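Long-range contact in cellulose-binding protein (Saccharophagus degradans, PDB 2X32), which binds long polyisoprenoid chains such as octaprenyl diphosphate, probably carries them, and is implicated in plant cell wall breakdown: residues M100-S105 with L121-L126. Sequence-based numbering, arbitrary orientation. Where two conformers were deposited one is given.
Sequences MLVDVS and LNVQRL
Leu121, Val123 and Met100 bury most of the surface where 100-105 runs antiparallel to 121-126, and they illustrate how a β-sheet can be a polar, hydrogen-bonded scaffold and a greasy wall at once. Along the backbone, Met100 and Val123 form a hydrogen-bonded pair, with Met100 N to Val123 O at 2.9 Å and the return bond from Val123 N to Met100 O almost straight, at 175°. Two residues along, Val102 and Leu121 repeat the pattern, the bond from Leu121 N to Val102 O being 2.8 Å long. Between them sits the non-hydrogen-bonded pair Leu101 and Asn122, where the CA-H of Leu101 approaches Leu121 O, already bonded to Val102 N. On this outer side CD2 of Leu101 lies 4.0 Å from Asn122 ND2, an amide nitrogen that hydrogen-bonds to Asp99 and Gln136.

Strands 99-109 and 115-125 form a β-hairpin in the curled antiparallel sheet of the YceI-like fold, which wraps round the isoprenoid chain; Leu121 and Val123 touch the bound lipid. On their face, Met100 runs alongside Val123, its CG 4.1 Å from Val123 CB, and its side chain also touches Leu94. CG2 of Val123, set anti to the carbonyl carbon of its own residue, reaches diagonally to CG2 of Val102, 3.8 Å away. Val104 meets Leu121 nearly at a right angle, both its methyls set against the leucine's branch point and CD1, with CG1 to CD1 of Leu121 at 3.8 Å. An alanine in place of Val104 would remove both methyls and is likely to leave the CD1 branch of Leu121, a residue of the lipid pocket, less firmly held. Beyond the hairpin, Leu121 also touches Val133 of strand 130-142 and Phe172 of strand 167-177.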
ATOM      1  N   MET A 100      -1.758 -18.345  -7.359  1.00  6.06           N
ATOM      2  CA  MET A 100      -1.629 -17.941  -8.742  0.50  6.09           C
ATOM      3  C   MET A 100      -0.972 -16.584  -8.770  1.00  5.40           C
ATOM      4  O   MET A 100      -1.077 -15.796  -7.809  1.00  5.40           O
ATOM      5  CB  MET A 100      -2.974 -17.902  -9.449  0.50  6.01           C
ATOM      6  CG  MET A 100      -3.959 -16.952  -8.813  0.50  5.11           C
ATOM      7  SD  MET A 100      -5.550 -17.171  -9.591  0.50  8.51           S
ATOM      8  CE  MET A 100      -6.391 -15.729  -8.892  0.50  2.00           C
ATOM      9  N   LEU A 101      -0.285 -16.309  -9.858  1.00  6.51           N
ATOM     10  CA  LEU A 101       0.274 -14.988 -10.157  1.00  6.67           C
ATOM     11  C   LEU A 101      -0.735 -14.211 -10.991  1.00  7.02           C
ATOM     12  O   LEU A 101      -1.280 -14.751 -11.996  1.00  9.76           O
ATOM     13  CB  LEU A 101       1.571 -15.133 -10.946  1.00  7.37           C
ATOM     14  CG  LEU A 101       2.651 -15.909 -10.287  1.00  9.72           C
ATOM     15  CD1 LEU A 101       3.911 -16.032 -11.264  1.00 11.02           C
ATOM     16  CD2 LEU A 101       3.006 -15.257  -8.964  1.00 11.59           C
ATOM     17  N   VAL A 102      -0.932 -12.945 -10.661  1.00  7.04           N
ATOM     18  CA  VAL A 102      -1.860 -12.080 -11.406  1.00  7.39           C
ATOM     19  C   VAL A 102      -1.105 -10.830 -11.794  1.00  6.89           C
ATOM     20  O   VAL A 102      -0.585 -10.150 -10.934  1.00  7.17           O
ATOM     21  CB  VAL A 102      -3.104 -11.705 -10.531  1.00 10.17           C
ATOM     22  CG1 VAL A 102      -4.188 -10.940 -11.333  1.00 13.69           C
ATOM     23  CG2 VAL A 102      -3.750 -12.944  -9.903  1.00 10.91           C
ATOM     24  N   ASP A 103      -0.998 -10.542 -13.080  1.00  7.48           N
ATOM     25  CA  ASP A 103      -0.380  -9.315 -13.588  1.00  7.52           C
ATOM     26  C   ASP A 103      -1.473  -8.249 -13.604  1.00  9.02           C
ATOM     27  O   ASP A 103      -2.488  -8.438 -14.296  1.00  9.48           O
ATOM     28  CB  ASP A 103       0.124  -9.575 -14.987  1.00  8.20           C
ATOM     29  CG  ASP A 103       1.268 -10.594 -15.026  1.00 10.78           C
ATOM     30  OD1 ASP A 103       2.106 -10.534 -14.116  1.00 13.11           O
ATOM     31  OD2 ASP A 103       1.279 -11.390 -15.983  1.00 17.23           O
ATOM     32  N   VAL A 104      -1.316  -7.240 -12.764  1.00  9.07           N
ATOM     33  CA  VAL A 104      -2.321  -6.170 -12.590  1.00  9.68           C
ATOM     34  C   VAL A 104      -1.840  -4.829 -13.075  1.00 10.74           C
ATOM     35  O   VAL A 104      -0.674  -4.509 -13.031  1.00  9.91           O
ATOM     36  CB  VAL A 104      -2.759  -6.054 -11.100  1.00  9.71           C
ATOM     37  CG1 VAL A 104      -3.203  -7.368 -10.531  1.00 12.03           C
ATOM     38  CG2 VAL A 104      -1.662  -5.463 -10.214  1.00 10.74           C
ATOM     39  N   SER A 105      -2.813  -3.997 -13.482  1.00 12.73           N
ATOM     40  CA  SER A 105      -2.611  -2.590 -13.661  1.00 12.04           C
ATOM     41  C   SER A 105      -3.486  -1.978 -12.570  1.00 11.48           C
ATOM     42  O   SER A 105      -4.737  -1.943 -12.691  1.00 14.99           O
ATOM     43  CB  SER A 105      -3.096  -2.117 -15.036  1.00 13.04           C
ATOM     44  OG  SER A 105      -2.241  -2.650 -16.001  1.00 15.72           O
ATOM     45  N   LEU A 121       0.926  -9.752  -8.562  1.00  5.00           N
ATOM     46  CA  LEU A 121       0.447 -10.139  -7.234  1.00  4.68           C
ATOM     47  C   LEU A 121       0.409 -11.640  -7.119  1.00  5.38           C
ATOM     48  O   LEU A 121       0.204 -12.363  -8.103  1.00  6.12           O
ATOM     49  CB  LEU A 121      -0.933  -9.582  -6.936  1.00  5.68           C
ATOM     50  CG  LEU A 121      -1.043  -8.057  -7.098  1.00  5.37           C
ATOM     51  CD1 LEU A 121      -2.516  -7.592  -6.779  1.00  7.75           C
ATOM     52  CD2 LEU A 121      -0.046  -7.270  -6.241  1.00  7.07           C
ATOM     53  N   ASN A 122       0.676 -12.107  -5.891  1.00  3.84           N
ATOM     54  CA  ASN A 122       0.508 -13.473  -5.516  1.00  3.86           C
ATOM     55  C   ASN A 122      -0.815 -13.581  -4.766  1.00  5.18           C
ATOM     56  O   ASN A 122      -1.054 -12.833  -3.814  1.00  4.63           O
ATOM     57  CB  ASN A 122       1.658 -13.958  -4.631  1.00  5.49           C
ATOM     58  CG  ASN A 122       1.588 -15.431  -4.390  1.00  6.66           C
ATOM     59  OD1 ASN A 122       0.793 -15.905  -3.534  1.00  4.64           O
ATOM     60  ND2 ASN A 122       2.390 -16.221  -5.163  1.00  9.21           N
ATOM     61  N   VAL A 123      -1.692 -14.453  -5.254  1.00  3.54           N
ATOM     62  CA  VAL A 123      -2.961 -14.710  -4.624  1.00  4.76           C
ATOM     63  C   VAL A 123      -3.006 -16.171  -4.212  1.00  4.96           C
ATOM     64  O   VAL A 123      -2.842 -17.056  -5.057  1.00  5.77           O
ATOM     65  CB  VAL A 123      -4.130 -14.414  -5.567  1.00  5.92           C
ATOM     66  CG1 VAL A 123      -5.523 -14.733  -4.853  1.00  6.98           C
ATOM     67  CG2 VAL A 123      -4.057 -12.963  -6.097  1.00  7.21           C
ATOM     68  N   GLN A 124      -3.215 -16.423  -2.940  1.00  5.41           N
ATOM     69  CA  GLN A 124      -3.268 -17.794  -2.436  1.00  5.82           C
ATOM     70  C   GLN A 124      -4.551 -18.002  -1.661  1.00  5.01           C
ATOM     71  O   GLN A 124      -4.925 -17.159  -0.810  1.00  6.10           O
ATOM     72  CB  GLN A 124      -2.067 -18.098  -1.556  1.00  5.39           C
ATOM     73  CG  GLN A 124      -2.025 -19.581  -1.136  1.00  5.60           C
ATOM     74  CD  GLN A 124      -0.836 -19.929  -0.225  1.00  4.37           C
ATOM     75  OE1 GLN A 124      -0.335 -19.105   0.548  1.00  4.39           O
ATOM     76  NE2 GLN A 124      -0.446 -21.172  -0.300  1.00  5.30           N
ATOM     77  N   ARG A 125      -5.237 -19.114  -1.937  1.00  4.90           N
ATOM     78  CA  ARG A 125      -6.423 -19.466  -1.171  1.00  4.27           C
ATOM     79  C   ARG A 125      -6.023 -20.152   0.134  1.00  4.37           C
ATOM     80  O   ARG A 125      -5.253 -21.118   0.143  1.00  5.00           O
ATOM     81  CB  ARG A 125      -7.383 -20.377  -1.946  1.00  4.20           C
ATOM     82  CG  ARG A 125      -8.590 -20.731  -1.109  1.00  6.64           C
ATOM     83  CD  ARG A 125      -9.618 -21.557  -1.835  1.00  6.00           C
ATOM     84  NE  ARG A 125     -10.307 -20.751  -2.855  1.00  4.74           N
ATOM     85  CZ  ARG A 125     -11.226 -19.831  -2.593  1.00  6.18           C
ATOM     86  NH1 ARG A 125     -11.648 -19.576  -1.350  1.00  6.81           N
ATOM     87  NH2 ARG A 125     -11.727 -19.113  -3.594  1.00  9.21           N
ATOM     88  N   LEU A 126      -6.540 -19.653   1.251  1.00  5.90           N
ATOM     89  CA  LEU A 126      -6.276 -20.238   2.532  1.00  5.87           C
ATOM     90  C   LEU A 126      -7.357 -21.125   3.080  1.00  6.81           C
ATOM     91  O   LEU A 126      -7.091 -22.029   3.882  1.00  8.63           O
ATOM     92  CB  LEU A 126      -5.965 -19.126   3.540  1.00  6.66           C
ATOM     93  CG  LEU A 126      -4.827 -18.184   3.219  1.00  7.71           C
ATOM     94  CD1 LEU A 126      -4.645 -17.213   4.377  1.00  7.54           C
ATOM     95  CD2 LEU A 126      -3.532 -18.913   2.974  1.00  8.64           C
TER